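Local atomic coordinates of BauA (Acinetobacter baumannii, PDB entry 6H7F), a protein that probably serves as the TonB-dependent outer-membrane receptor that takes up the ferric siderophore acinetobactin, seen here with an iron(III) ion and acinetobactin-type ligands bound. Residues E314-G319 with P406-P411; L336-F341 with Y379-I384; G98-N103 with V254-N259. All blocks are in the same frame, centred on the assembly; numbering follows the deposited sequence.

Interaction 1: residues E314-G319 with P406-P411. With FV8 ((4~{S},5~{R})-2-[2,3-bis(oxidanyl)phenyl]-~{N}-[2-(1~{H}-imidazol-4-yl)ethyl]-5-methyl-~{N}-oxidanyl-4,5-dihydro-1,3-oxazole-4-carboxamide), chain E.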
loop_
_atom_site.group_PDB
_atom_site.type_symbol
_atom_site.label_atom_id
_atom_site.label_comp_id
_atom_site.label_asym_id
_atom_site.label_seq_id
_atom_site.Cartn_x
_atom_site.Cartn_y
_atom_site.Cartn_z
ATOM N N GLU A 314 -9.492 -22.806 30.586
ATOM C CA GLU A 314 -8.688 -23.882 29.987
ATOM C C GLU A 314 -7.750 -23.280 28.935
ATOM O O GLU A 314 -8.205 -22.748 27.927
ATOM C CB GLU A 314 -9.582 -24.952 29.363
ATOM C CG GLU A 314 -10.607 -25.535 30.328
ATOM C CD GLU A 314 -11.670 -26.430 29.692
ATOM O OE1 GLU A 314 -11.548 -26.757 28.496
ATOM O OE2 GLU A 314 -12.620 -26.785 30.389
ATOM N N TYR A 315 -6.447 -23.338 29.220
ATOM C CA TYR A 315 -5.372 -22.880 28.336
ATOM C C TYR A 315 -4.632 -24.085 27.764
ATOM O O TYR A 315 -4.285 -25.028 28.506
ATOM C CB TYR A 315 -4.365 -22.025 29.105
ATOM C CG TYR A 315 -3.154 -21.557 28.330
ATOM C CD1 TYR A 315 -3.150 -20.345 27.665
ATOM C CD2 TYR A 315 -1.986 -22.301 28.308
ATOM C CE1 TYR A 315 -2.034 -19.892 26.981
ATOM C CE2 TYR A 315 -0.855 -21.855 27.655
ATOM C CZ TYR A 315 -0.879 -20.644 26.982
ATOM O OH TYR A 315 0.230 -20.207 26.319
ATOM N N LYS A 316 -4.379 -24.032 26.454
ATOM C CA LYS A 316 -3.561 -25.039 25.756
ATOM C C LYS A 316 -2.639 -24.346 24.752
ATOM O O LYS A 316 -3.085 -23.489 23.975
ATOM C CB LYS A 316 -4.457 -26.049 25.041
ATOM C CG LYS A 316 -5.273 -26.958 25.952
ATOM C CD LYS A 316 -6.401 -27.681 25.209
ATOM C CE LYS A 316 -6.874 -28.949 25.884
ATOM N NZ LYS A 316 -7.177 -28.726 27.314
ATOM N N TYR A 317 -1.363 -24.732 24.772
ATOM C CA TYR A 317 -0.348 -24.168 23.886
ATOM C C TYR A 317 0.551 -25.289 23.378
ATOM O O TYR A 317 1.089 -26.079 24.162
ATOM C CB TYR A 317 0.477 -23.097 24.605
ATOM C CG TYR A 317 1.569 -22.458 23.774
ATOM C CD1 TYR A 317 2.742 -23.126 23.474
ATOM C CD2 TYR A 317 1.456 -21.155 23.341
ATOM C CE1 TYR A 317 3.755 -22.528 22.732
ATOM C CE2 TYR A 317 2.453 -20.539 22.603
ATOM C CZ TYR A 317 3.615 -21.223 22.292
ATOM O OH TYR A 317 4.599 -20.591 21.562
ATOM N N ASN A 318 0.696 -25.344 22.052
ATOM C CA ASN A 318 1.616 -26.257 21.378
ATOM C C ASN A 318 2.455 -25.441 20.385
ATOM O O ASN A 318 1.920 -24.925 19.409
ATOM C CB ASN A 318 0.833 -27.392 20.709
ATOM C CG ASN A 318 1.698 -28.545 20.228
ATOM O OD1 ASN A 318 2.897 -28.619 20.522
ATOM N ND2 ASN A 318 1.082 -29.478 19.516
ATOM N N GLY A 319 3.759 -25.298 20.657
ATOM C CA GLY A 319 4.633 -24.479 19.790
ATOM C C GLY A 319 6.033 -24.292 20.345
ATOM O O GLY A 319 6.576 -25.162 21.008
ATOM N N PRO A 406 4.313 -31.855 16.716
ATOM C CA PRO A 406 4.175 -32.885 17.739
ATOM C C PRO A 406 2.728 -33.021 18.242
ATOM O O PRO A 406 2.049 -32.030 18.423
ATOM C CB PRO A 406 5.119 -32.419 18.857
ATOM C CG PRO A 406 5.256 -30.922 18.652
ATOM C CD PRO A 406 5.088 -30.690 17.164
ATOM N N GLU A 407 2.288 -34.263 18.457
ATOM C CA GLU A 407 1.028 -34.552 19.107
ATOM C C GLU A 407 1.001 -33.856 20.472
ATOM O O GLU A 407 2.023 -33.801 21.185
ATOM C CB GLU A 407 0.839 -36.065 19.250
ATOM C CG GLU A 407 0.003 -36.686 18.141
ATOM C CD GLU A 407 -0.515 -38.082 18.450
ATOM O OE1 GLU A 407 -0.607 -38.433 19.658
ATOM O OE2 GLU A 407 -0.825 -38.819 17.486
ATOM N N PHE A 408 -0.182 -33.362 20.838
ATOM C CA PHE A 408 -0.400 -32.681 22.108
ATOM C C PHE A 408 -0.688 -33.701 23.213
ATOM O O PHE A 408 -1.815 -34.149 23.347
ATOM C CB PHE A 408 -1.572 -31.711 21.977
ATOM C CG PHE A 408 -1.671 -30.711 23.098
ATOM C CD1 PHE A 408 -0.658 -29.779 23.308
ATOM C CD2 PHE A 408 -2.770 -30.701 23.943
ATOM C CE1 PHE A 408 -0.752 -28.844 24.334
ATOM C CE2 PHE A 408 -2.854 -29.775 24.978
ATOM C CZ PHE A 408 -1.847 -28.849 25.172
ATOM N N THR A 409 0.328 -34.023 24.027
ATOM C CA THR A 409 0.194 -35.063 25.077
ATOM C C THR A 409 0.888 -34.628 26.369
ATOM O O THR A 409 1.585 -35.422 26.997
ATOM C CB THR A 409 0.811 -36.392 24.617
ATOM O OG1 THR A 409 2.206 -36.164 24.389
ATOM C CG2 THR A 409 0.164 -36.943 23.362
ATOM N N PRO A 410 0.747 -33.363 26.813
ATOM C CA PRO A 410 1.524 -32.883 27.952
ATOM C C PRO A 410 1.127 -33.653 29.206
ATOM O O PRO A 410 -0.055 -33.796 29.498
ATOM C CB PRO A 410 1.154 -31.399 28.038
ATOM C CG PRO A 410 -0.233 -31.345 27.435
ATOM C CD PRO A 410 -0.191 -32.353 26.301
ATOM N N PRO A 411 2.101 -34.198 29.962
ATOM C CA PRO A 411 1.795 -34.930 31.184
ATOM C C PRO A 411 1.579 -33.984 32.377
ATOM O O PRO A 411 2.096 -32.870 32.392
ATOM C CB PRO A 411 3.059 -35.772 31.391
ATOM C CG PRO A 411 4.173 -34.877 30.862
ATOM C CD PRO A 411 3.550 -34.127 29.692
HETATM C CAJ FV8 E . 1.914 -19.985 32.117
HETATM N NAN FV8 E . 2.378 -20.963 32.885
HETATM C CAI FV8 E . 3.600 -21.329 32.379
HETATM N NAO FV8 E . 3.913 -20.561 31.283
HETATM C CAT FV8 E . 2.862 -19.742 31.157
HETATM C CAK FV8 E . 2.702 -18.676 30.093
HETATM C CAL FV8 E . 2.454 -19.321 28.720
HETATM N NAY FV8 E . 3.609 -20.143 28.376
HETATM O OAE FV8 E . 4.840 -19.765 28.846
HETATM C C FV8 E . 3.515 -21.206 27.604
HETATM O O FV8 E . 2.408 -21.578 27.123
HETATM C CA FV8 E . 4.751 -21.890 27.461
HETATM N N FV8 E . 5.243 -22.323 28.807
HETATM C CB FV8 E . 4.640 -23.193 26.695
HETATM C CG2 FV8 E . 5.671 -23.289 25.543
HETATM O OG1 FV8 E . 4.997 -24.223 27.623
HETATM C CAR FV8 E . 5.388 -23.664 28.803
HETATM C CAV FV8 E . 5.733 -24.420 29.874
HETATM C CAH FV8 E . 5.714 -25.815 29.755
HETATM C CAF FV8 E . 6.054 -26.637 30.844
HETATM C CAG FV8 E . 6.389 -26.068 32.087
HETATM C CAS FV8 E . 6.387 -24.675 32.209
HETATM O OAC FV8 E . 6.706 -24.029 33.372
HETATM C CAU FV8 E . 6.044 -23.884 31.107
HETATM O OAD FV8 E . 6.065 -22.546 31.235
#

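Interaction 2: residues L336-F341 with Y379-I384. With FV8 ((4~{S},5~{R})-2-[2,3-bis(oxidanyl)phenyl]-~{N}-[2-(1~{H}-imidazol-4-yl)ethyl]-5-methyl-~{N}-oxidanyl-4,5-dihydro-1,3-oxazole-4-carboxamide), chain E.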
loop_
_atom_site.group_PDB
_atom_site.type_symbol
_atom_site.label_atom_id
_atom_site.label_comp_id
_atom_site.label_asym_id
_atom_site.label_seq_id
_atom_site.Cartn_x
_atom_site.Cartn_y
_atom_site.Cartn_z
ATOM N N LEU A 336 10.927 -26.289 21.492
ATOM C CA LEU A 336 9.511 -26.551 21.477
ATOM C C LEU A 336 9.061 -26.925 22.892
ATOM O O LEU A 336 9.839 -27.482 23.684
ATOM C CB LEU A 336 9.222 -27.672 20.476
ATOM C CG LEU A 336 9.760 -27.443 19.058
ATOM C CD1 LEU A 336 9.412 -28.605 18.148
ATOM C CD2 LEU A 336 9.233 -26.146 18.461
ATOM N N GLY A 337 7.807 -26.587 23.198
ATOM C CA GLY A 337 7.196 -26.880 24.469
ATOM C C GLY A 337 5.699 -27.039 24.324
ATOM O O GLY A 337 5.137 -26.634 23.321
ATOM N N GLN A 338 5.070 -27.659 25.327
ATOM C CA GLN A 338 3.622 -27.762 25.417
ATOM C C GLN A 338 3.200 -27.443 26.845
ATOM O O GLN A 338 3.905 -27.790 27.815
ATOM C CB GLN A 338 3.136 -29.160 25.019
ATOM C CG GLN A 338 3.561 -29.571 23.618
ATOM C CD GLN A 338 3.031 -30.926 23.204
ATOM O OE1 GLN A 338 2.620 -31.742 24.036
ATOM N NE2 GLN A 338 3.055 -31.179 21.902
ATOM N N LEU A 339 2.053 -26.786 26.960
ATOM C CA LEU A 339 1.469 -26.465 28.240
ATOM C C LEU A 339 -0.055 -26.568 28.133
ATOM O O LEU A 339 -0.661 -26.141 27.127
ATOM C CB LEU A 339 1.919 -25.063 28.649
ATOM C CG LEU A 339 1.356 -24.540 29.970
ATOM C CD1 LEU A 339 1.907 -25.325 31.157
ATOM C CD2 LEU A 339 1.679 -23.057 30.133
ATOM N N ALA A 340 -0.658 -27.179 29.159
ATOM C CA ALA A 340 -2.075 -27.051 29.418
ATOM C C ALA A 340 -2.272 -26.742 30.897
ATOM O O ALA A 340 -1.563 -27.279 31.737
ATOM C CB ALA A 340 -2.788 -28.312 29.018
ATOM N N PHE A 341 -3.204 -25.842 31.202
ATOM C CA PHE A 341 -3.592 -25.655 32.556
ATOM C C PHE A 341 -5.084 -25.350 32.617
ATOM O O PHE A 341 -5.657 -24.777 31.680
ATOM C CB PHE A 341 -2.696 -24.630 33.260
ATOM C CG PHE A 341 -2.759 -23.211 32.756
ATOM C CD1 PHE A 341 -3.774 -22.358 33.150
ATOM C CD2 PHE A 341 -1.743 -22.696 31.965
ATOM C CE1 PHE A 341 -3.799 -21.034 32.718
ATOM C CE2 PHE A 341 -1.765 -21.372 31.541
ATOM C CZ PHE A 341 -2.792 -20.540 31.918
ATOM N N TYR A 379 -0.196 -29.120 33.156
ATOM C CA TYR A 379 0.413 -30.183 32.354
ATOM C C TYR A 379 1.369 -29.536 31.357
ATOM O O TYR A 379 1.053 -28.487 30.804
ATOM C CB TYR A 379 -0.655 -30.945 31.556
ATOM C CG TYR A 379 -1.871 -31.369 32.335
ATOM C CD1 TYR A 379 -2.796 -30.439 32.779
ATOM C CD2 TYR A 379 -2.106 -32.707 32.618
ATOM C CE1 TYR A 379 -3.920 -30.823 33.494
ATOM C CE2 TYR A 379 -3.226 -33.112 33.326
ATOM C CZ TYR A 379 -4.134 -32.166 33.775
ATOM O OH TYR A 379 -5.234 -32.558 34.491
ATOM N N GLY A 380 2.514 -30.163 31.094
ATOM C CA GLY A 380 3.439 -29.561 30.162
ATOM C C GLY A 380 4.683 -30.389 29.897
ATOM O O GLY A 380 5.010 -31.324 30.626
ATOM N N TYR A 381 5.379 -30.006 28.821
ATOM C CA TYR A 381 6.721 -30.414 28.554
ATOM C C TYR A 381 7.613 -29.176 28.491
ATOM O O TYR A 381 7.314 -28.239 27.762
ATOM C CB TYR A 381 6.823 -31.106 27.196
ATOM C CG TYR A 381 6.181 -32.463 27.054
ATOM C CD1 TYR A 381 6.681 -33.577 27.711
ATOM C CD2 TYR A 381 5.139 -32.650 26.157
ATOM C CE1 TYR A 381 6.128 -34.836 27.517
ATOM C CE2 TYR A 381 4.581 -33.897 25.947
ATOM C CZ TYR A 381 5.071 -34.993 26.631
ATOM O OH TYR A 381 4.504 -36.208 26.389
ATOM N N ARG A 382 8.722 -29.207 29.229
ATOM C CA ARG A 382 9.869 -28.329 28.981
ATOM C C ARG A 382 10.706 -28.943 27.852
ATOM O O ARG A 382 11.281 -28.246 27.042
ATOM C CB ARG A 382 10.682 -28.134 30.268
ATOM C CG ARG A 382 10.104 -27.095 31.226
ATOM C CD ARG A 382 10.771 -27.063 32.608
ATOM N NE ARG A 382 10.111 -27.921 33.602
ATOM C CZ ARG A 382 9.192 -27.509 34.481
ATOM N NH1 ARG A 382 9.064 -26.223 34.762
ATOM N NH2 ARG A 382 8.401 -28.387 35.072
ATOM N N ILE A 383 10.722 -30.272 27.799
ATOM C CA ILE A 383 11.380 -31.018 26.747
ATOM C C ILE A 383 10.376 -32.024 26.184
ATOM O O ILE A 383 9.948 -32.919 26.897
ATOM C CB ILE A 383 12.634 -31.725 27.295
ATOM C CG1 ILE A 383 13.665 -30.720 27.818
ATOM C CG2 ILE A 383 13.222 -32.653 26.251
ATOM C CD1 ILE A 383 14.870 -31.371 28.479
ATOM N N ILE A 384 10.002 -31.859 24.912
ATOM C CA ILE A 384 9.086 -32.771 24.277
ATOM C C ILE A 384 9.872 -33.976 23.767
ATOM O O ILE A 384 10.796 -33.805 22.989
ATOM C CB ILE A 384 8.329 -32.082 23.134
ATOM C CG1 ILE A 384 7.652 -30.788 23.581
ATOM C CG2 ILE A 384 7.336 -33.047 22.495
ATOM C CD1 ILE A 384 7.044 -30.007 22.436
HETATM C CAJ FV8 E . 1.914 -19.985 32.117
HETATM N NAN FV8 E . 2.378 -20.963 32.885
HETATM C CAI FV8 E . 3.600 -21.329 32.379
HETATM N NAO FV8 E . 3.913 -20.561 31.283
HETATM C CAT FV8 E . 2.862 -19.742 31.157
HETATM C CAK FV8 E . 2.702 -18.676 30.093
HETATM C CAL FV8 E . 2.454 -19.321 28.720
HETATM N NAY FV8 E . 3.609 -20.143 28.376
HETATM O OAE FV8 E . 4.840 -19.765 28.846
HETATM C C FV8 E . 3.515 -21.206 27.604
HETATM O O FV8 E . 2.408 -21.578 27.123
HETATM C CA FV8 E . 4.751 -21.890 27.461
HETATM N N FV8 E . 5.243 -22.323 28.807
HETATM C CB FV8 E . 4.640 -23.193 26.695
HETATM C CG2 FV8 E . 5.671 -23.289 25.543
HETATM O OG1 FV8 E . 4.997 -24.223 27.623
HETATM C CAR FV8 E . 5.388 -23.664 28.803
HETATM C CAV FV8 E . 5.733 -24.420 29.874
HETATM C CAH FV8 E . 5.714 -25.815 29.755
HETATM C CAF FV8 E . 6.054 -26.637 30.844
HETATM C CAG FV8 E . 6.389 -26.068 32.087
HETATM C CAS FV8 E . 6.387 -24.675 32.209
HETATM O OAC FV8 E . 6.706 -24.029 33.372
HETATM C CAU FV8 E . 6.044 -23.884 31.107
HETATM O OAD FV8 E . 6.065 -22.546 31.235
HETATM O O HOH W 1 10.612 -25.990 26.167
HETATM O O HOH W 2 11.225 -29.887 23.306
#

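Interaction 3: residues G98-N103 with V254-N259. With FV8 ((4~{S},5~{R})-2-[2,3-bis(oxidanyl)phenyl]-~{N}-[2-(1~{H}-imidazol-4-yl)ethyl]-5-methyl-~{N}-oxidanyl-4,5-dihydro-1,3-oxazole-4-carboxamide), chain E; OPZ (~{N}-[(4~{S},5~{R})-2-[2-(1~{H}-imidazol-4-yl)ethyl]-5-methyl-3-oxidanylidene-1,2-oxazolidin-4-yl]-2,3-bis(oxidanyl)benzamide), chain G.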
loop_
_atom_site.group_PDB
_atom_site.type_symbol
_atom_site.label_atom_id
_atom_site.label_comp_id
_atom_site.label_asym_id
_atom_site.label_seq_id
_atom_site.Cartn_x
_atom_site.Cartn_y
_atom_site.Cartn_z
ATOM N N GLY A 98 -1.430 -11.671 17.544
ATOM C CA GLY A 98 -1.654 -13.110 17.732
ATOM C C GLY A 98 -0.679 -13.713 18.737
ATOM O O GLY A 98 -0.244 -14.846 18.595
ATOM N N GLY A 99 -0.350 -12.946 19.774
ATOM C CA GLY A 99 0.373 -13.471 20.941
ATOM C C GLY A 99 -0.489 -14.440 21.737
ATOM O O GLY A 99 -1.681 -14.565 21.478
ATOM N N TRP A 100 0.124 -15.131 22.706
ATOM C CA TRP A 100 -0.604 -16.064 23.550
ATOM C C TRP A 100 -1.364 -15.303 24.654
ATOM O O TRP A 100 -2.188 -15.892 25.339
ATOM C CB TRP A 100 0.324 -17.147 24.123
ATOM C CG TRP A 100 1.565 -16.613 24.750
ATOM C CD1 TRP A 100 2.759 -16.378 24.133
ATOM C CD2 TRP A 100 1.739 -16.229 26.119
ATOM N NE1 TRP A 100 3.669 -15.894 25.027
ATOM C CE2 TRP A 100 3.067 -15.765 26.249
ATOM C CE3 TRP A 100 0.904 -16.208 27.238
ATOM C CZ2 TRP A 100 3.585 -15.310 27.463
ATOM C CZ3 TRP A 100 1.409 -15.734 28.435
ATOM C CH2 TRP A 100 2.726 -15.286 28.540
ATOM N N SER A 101 -1.093 -13.998 24.794
ATOM C CA SER A 101 -1.908 -13.097 25.644
ATOM C C SER A 101 -1.731 -11.645 25.186
ATOM O O SER A 101 -0.784 -11.312 24.459
ATOM C CB SER A 101 -1.546 -13.236 27.108
ATOM O OG SER A 101 -0.382 -12.485 27.413
ATOM N N GLU A 102 -2.631 -10.786 25.656
ATOM C CA GLU A 102 -2.432 -9.352 25.620
ATOM C C GLU A 102 -1.203 -9.010 26.466
ATOM O O GLU A 102 -0.794 -9.777 27.346
ATOM C CB GLU A 102 -3.687 -8.622 26.107
ATOM C CG GLU A 102 -4.930 -8.887 25.253
ATOM C CD GLU A 102 -6.092 -7.919 25.479
ATOM O OE1 GLU A 102 -5.851 -6.688 25.441
ATOM O OE2 GLU A 102 -7.229 -8.395 25.720
ATOM N N ASN A 103 -0.609 -7.856 26.179
ATOM C CA ASN A 103 0.513 -7.371 26.918
ATOM C C ASN A 103 0.501 -5.842 26.895
ATOM O O ASN A 103 0.686 -5.224 25.836
ATOM C CB ASN A 103 1.830 -7.898 26.361
ATOM C CG ASN A 103 3.007 -7.533 27.231
ATOM O OD1 ASN A 103 2.948 -7.674 28.457
ATOM N ND2 ASN A 103 4.066 -7.040 26.615
ATOM N N VAL A 254 0.558 -18.814 16.457
ATOM C CA VAL A 254 0.721 -17.907 17.607
ATOM C C VAL A 254 2.155 -17.361 17.605
ATOM O O VAL A 254 3.096 -18.059 17.220
ATOM C CB VAL A 254 0.406 -18.655 18.917
ATOM C CG1 VAL A 254 1.341 -19.840 19.113
ATOM C CG2 VAL A 254 0.432 -17.729 20.128
ATOM N N THR A 255 2.317 -16.114 18.038
ATOM C CA THR A 255 3.639 -15.487 18.104
ATOM C C THR A 255 4.162 -15.539 19.545
ATOM O O THR A 255 3.478 -15.112 20.505
ATOM C CB THR A 255 3.622 -14.073 17.499
ATOM O OG1 THR A 255 4.937 -13.529 17.572
ATOM C CG2 THR A 255 2.682 -13.130 18.195
ATOM N N ARG A 256 5.364 -16.107 19.693
ATOM C CA ARG A 256 5.976 -16.371 21.008
ATOM C C ARG A 256 7.189 -15.458 21.223
ATOM O O ARG A 256 7.551 -15.157 22.349
ATOM C CB ARG A 256 6.391 -17.834 21.103
ATOM C CG ARG A 256 7.188 -18.167 22.357
ATOM C CD ARG A 256 6.383 -18.110 23.656
ATOM N NE ARG A 256 7.189 -18.595 24.771
ATOM C CZ ARG A 256 6.725 -18.893 25.978
ATOM N NH1 ARG A 256 5.483 -18.571 26.304
ATOM N NH2 ARG A 256 7.508 -19.518 26.850
ATOM N N GLY A 257 7.814 -15.034 20.117
ATOM C CA GLY A 257 8.932 -14.112 20.142
ATOM C C GLY A 257 10.256 -14.842 20.257
ATOM O O GLY A 257 10.297 -16.076 20.260
ATOM N N VAL A 258 11.340 -14.076 20.352
ATOM C CA VAL A 258 12.677 -14.609 20.134
ATOM C C VAL A 258 13.648 -13.924 21.086
ATOM O O VAL A 258 13.443 -12.774 21.485
ATOM C CB VAL A 258 13.122 -14.437 18.668
ATOM C CG1 VAL A 258 12.149 -15.080 17.692
ATOM C CG2 VAL A 258 13.327 -12.984 18.312
ATOM N N ASN A 259 14.715 -14.643 21.418
ATOM C CA ASN A 259 15.753 -14.185 22.354
ATOM C C ASN A 259 17.022 -13.817 21.579
ATOM O O ASN A 259 17.317 -14.388 20.522
ATOM C CB ASN A 259 16.069 -15.253 23.402
ATOM C CG ASN A 259 14.919 -15.481 24.362
ATOM O OD1 ASN A 259 14.099 -14.587 24.566
ATOM N ND2 ASN A 259 14.841 -16.677 24.936
HETATM C CAJ FV8 E . 1.914 -19.985 32.117
HETATM N NAN FV8 E . 2.378 -20.963 32.885
HETATM C CAI FV8 E . 3.600 -21.329 32.379
HETATM N NAO FV8 E . 3.913 -20.561 31.283
HETATM C CAT FV8 E . 2.862 -19.742 31.157
HETATM C CAK FV8 E . 2.702 -18.676 30.093
HETATM C CAL FV8 E . 2.454 -19.321 28.720
HETATM N NAY FV8 E . 3.609 -20.143 28.376
HETATM O OAE FV8 E . 4.840 -19.765 28.846
HETATM C C FV8 E . 3.515 -21.206 27.604
HETATM O O FV8 E . 2.408 -21.578 27.123
HETATM C CA FV8 E . 4.751 -21.890 27.461
HETATM N N FV8 E . 5.243 -22.323 28.807
HETATM C CB FV8 E . 4.640 -23.193 26.695
HETATM C CG2 FV8 E . 5.671 -23.289 25.543
HETATM O OG1 FV8 E . 4.997 -24.223 27.623
HETATM C CAR FV8 E . 5.388 -23.664 28.803
HETATM C CAV FV8 E . 5.733 -24.420 29.874
HETATM C CAH FV8 E . 5.714 -25.815 29.755
HETATM C CAF FV8 E . 6.054 -26.637 30.844
HETATM C CAG FV8 E . 6.389 -26.068 32.087
HETATM C CAS FV8 E . 6.387 -24.675 32.209
HETATM O OAC FV8 E . 6.706 -24.029 33.372
HETATM C CAU FV8 E . 6.044 -23.884 31.107
HETATM O OAD FV8 E . 6.065 -22.546 31.235
HETATM C CAJ OPZ G . 4.731 -17.477 38.337
HETATM N NAM OPZ G . 5.770 -18.115 38.889
HETATM C CAI OPZ G . 5.369 -19.347 39.220
HETATM N NAO OPZ G . 4.080 -19.480 38.873
HETATM C CAT OPZ G . 3.699 -18.326 38.330
HETATM C CAK OPZ G . 2.276 -18.019 37.779
HETATM C CAL OPZ G . 2.197 -18.333 36.269
HETATM N NAY OPZ G . 3.431 -17.842 35.573
HETATM C C OPZ G . 4.506 -18.532 35.168
HETATM O O OPZ G . 4.663 -19.745 35.322
HETATM O OG1 OPZ G . 3.694 -16.350 35.233
HETATM C CB OPZ G . 4.688 -16.423 34.224
HETATM C CG2 OPZ G . 4.009 -16.616 32.865
HETATM C CA OPZ G . 5.480 -17.668 34.646
HETATM N N OPZ G . 6.244 -18.242 33.519
HETATM C CAQ OPZ G . 7.559 -18.008 33.430
HETATM O OAB OPZ G . 8.134 -17.247 34.195
HETATM C CAV OPZ G . 8.221 -18.526 32.315
HETATM C CAH OPZ G . 9.564 -18.194 32.066
HETATM C CAF OPZ G . 10.219 -18.686 30.932
HETATM C CAG OPZ G . 9.527 -19.500 30.022
HETATM C CAS OPZ G . 8.191 -19.809 30.276
HETATM O OAD OPZ G . 7.441 -20.594 29.484
HETATM C CAU OPZ G . 7.562 -19.325 31.402
HETATM O OAE OPZ G . 6.265 -19.662 31.614
HETATM O O HOH W 3 5.940 -14.203 24.205
#

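Interaction 1: residues E314-G319 with P406-P411
Asn318 and Phe408 mark the nearest approach of the two backbones, with CA atoms 6.8 Å apart; residues 314-318 belong to strand 302-318 of the barrel, whereas 406-411 is an irregular loop before strand 412-431, so no strand pairing joins them; side chains reach across to side chains and backbone oxygens. Asn318 ND2 donates one of its hydrogens to Pro406 O at 2.9 Å, nearly straight at 163° and close to its amide plane. With CG trans to the backbone N (chi1 -168°), the amide extends toward the loop, and its OD1 is engaged by Gln338 on the next strand. The Phe408 ring spans three residues of the strand: CD1 meets Asn318 CB, CZ lies 3.8 Å from Lys316 CB, and Tyr317 O sits at the ring edge, 3.3 Å from CE1. Pro410 CD covers one face of that ring. Alternation along the strand sends Tyr315 and Tyr317 into the binding pocket, where Tyr315 OH donates to FV8 O at 2.7 Å and Tyr317 lies against the FV8 methyl CG2. Asparagine suits the joint because its amide donates and accepts at once in a buried place, while phenylalanine and the lysine methylenes supply apolar packing.

Interaction 2: residues L336-F341 with Y379-I384
Leu339 and Gly380 face each other with CA atoms only 4.1 Å apart, an antiparallel non-hydrogen-bonded pair whose side presented to the siderophore pocket is shaped by a leucine and a bare glycine. The pairs next to it are hydrogen-bonded. Ala340 and Tyr379 exchange two short bonds, N to O at 2.7 Å each way, whereas Gln338 and Tyr381 are held unevenly: Tyr381 N reaches Gln338 O at 2.8 Å, but the return bond from Gln338 N is weak. Leu339 CA also points its hydrogen at Tyr379 O.

On the pocket side, Leu339 CB lies 3.4 Å from FV8 OG1. The FV8 catechol ring passes over Gly380, its CAF 4.0 Å from Gly380 CA, a closeness that suits glycine. Arg382, where the strand has given way to a loop, lays one guanidinium face over the catechol carbon CAG.

Gln338, Ala340, Tyr379 and Tyr381 lie on the other face. Gln338 and Tyr381 run side by side, and Gln338 OE1 meets the ring edge 3.4 Å from Tyr381 CD2. Stretched out past CG (chi2 -178°), Gln338 carries its amide to the 406-411 loop: OE1 accepts from Thr409 N, while NE2 donates to Glu407 O and Asn318 OD1. Farther along, Ile384 CD1 closes on Leu336 CB and Gln338 CG, and a water accepts from Ile384 N at 2.8 Å and lies as near Leu336 O.

The two segments are the paired arms of the beta hairpin formed by strands 331-358 and 361-381; strand 302-318 flanks the first arm and strand 412-431 the second.

Interaction 3: residues G98-N103 with V254-N259
Gly98 O accepts a nearly straight hydrogen bond from Thr255 N at 2.9 Å, where the backbones of two loops draw together, Gly98 beside Val254 and Gly99 beside Thr255. This is a contact between plug and barrel, the two parts of a TonB-dependent receptor: 98-103 belongs to the plug within the lumen, and 254-259 follows barrel strand 238-252. Gly98 has positive phi, which glycine adopts easily. Val254 CG2 packs against the Gly98 carbonyl oxygen and reaches Trp100 CB, while Thr255 CG2 lies 3.4 Å from Gly99 N.

The larger side chains meet at the siderophore. Trp100 has CG between its backbone N and carbonyl carbon (chi1 49°), which brings one face of the indole under Arg256 NH1, 3.3 Å above the ring plane toward its rim; the two side chains cross at a slant, their planes 50° apart. The FV8 ethyl linker, CAK and CAL, covers the same face, and the flat, apolar indole suits it. Arg256 fits because several hydrogens radiate from one planar group: NE donates to Ser321 O, which helps to fix its rotation, NH1 donates to FV8 OAE at 2.9 Å, and NH2 donates to the catechol oxygen OAD of OPZ, and likewise to that of its stereoisomer OPV. Its positive charge probably helps to hold these iron-binding molecules. Since indole NE1 and NH1 are both donors, they form no bond; instead a water takes the hydrogen of Trp100 NE1 at 2.9 Å and gives one to Arg256 O at 2.6 Å.

From the N terminus, interaction 3 comes first: its plug segment 98-103 waits some 150 residues for 254-259, and the loop so closed joins plug to barrel. It is complete before interaction 1 opens at 314-319. Interaction 1 closes at 406-411, and between its segments lies the whole of interaction 2, 336-341 with 379-384, a hairpin pairing. Interactions 1 and 2 have centres about 6 Å apart and lie on neighbouring strands 302-318 and 331-358, probably hydrogen-bonded through Tyr317 N and Leu339 O, 2.8 Å apart. Interaction 3 touches interaction 1, chiefly where Tyr317 packs on Val254 and Arg256, but not interaction 2. All three meet at FV8, uniting plug, barrel wall and loops around one pocket.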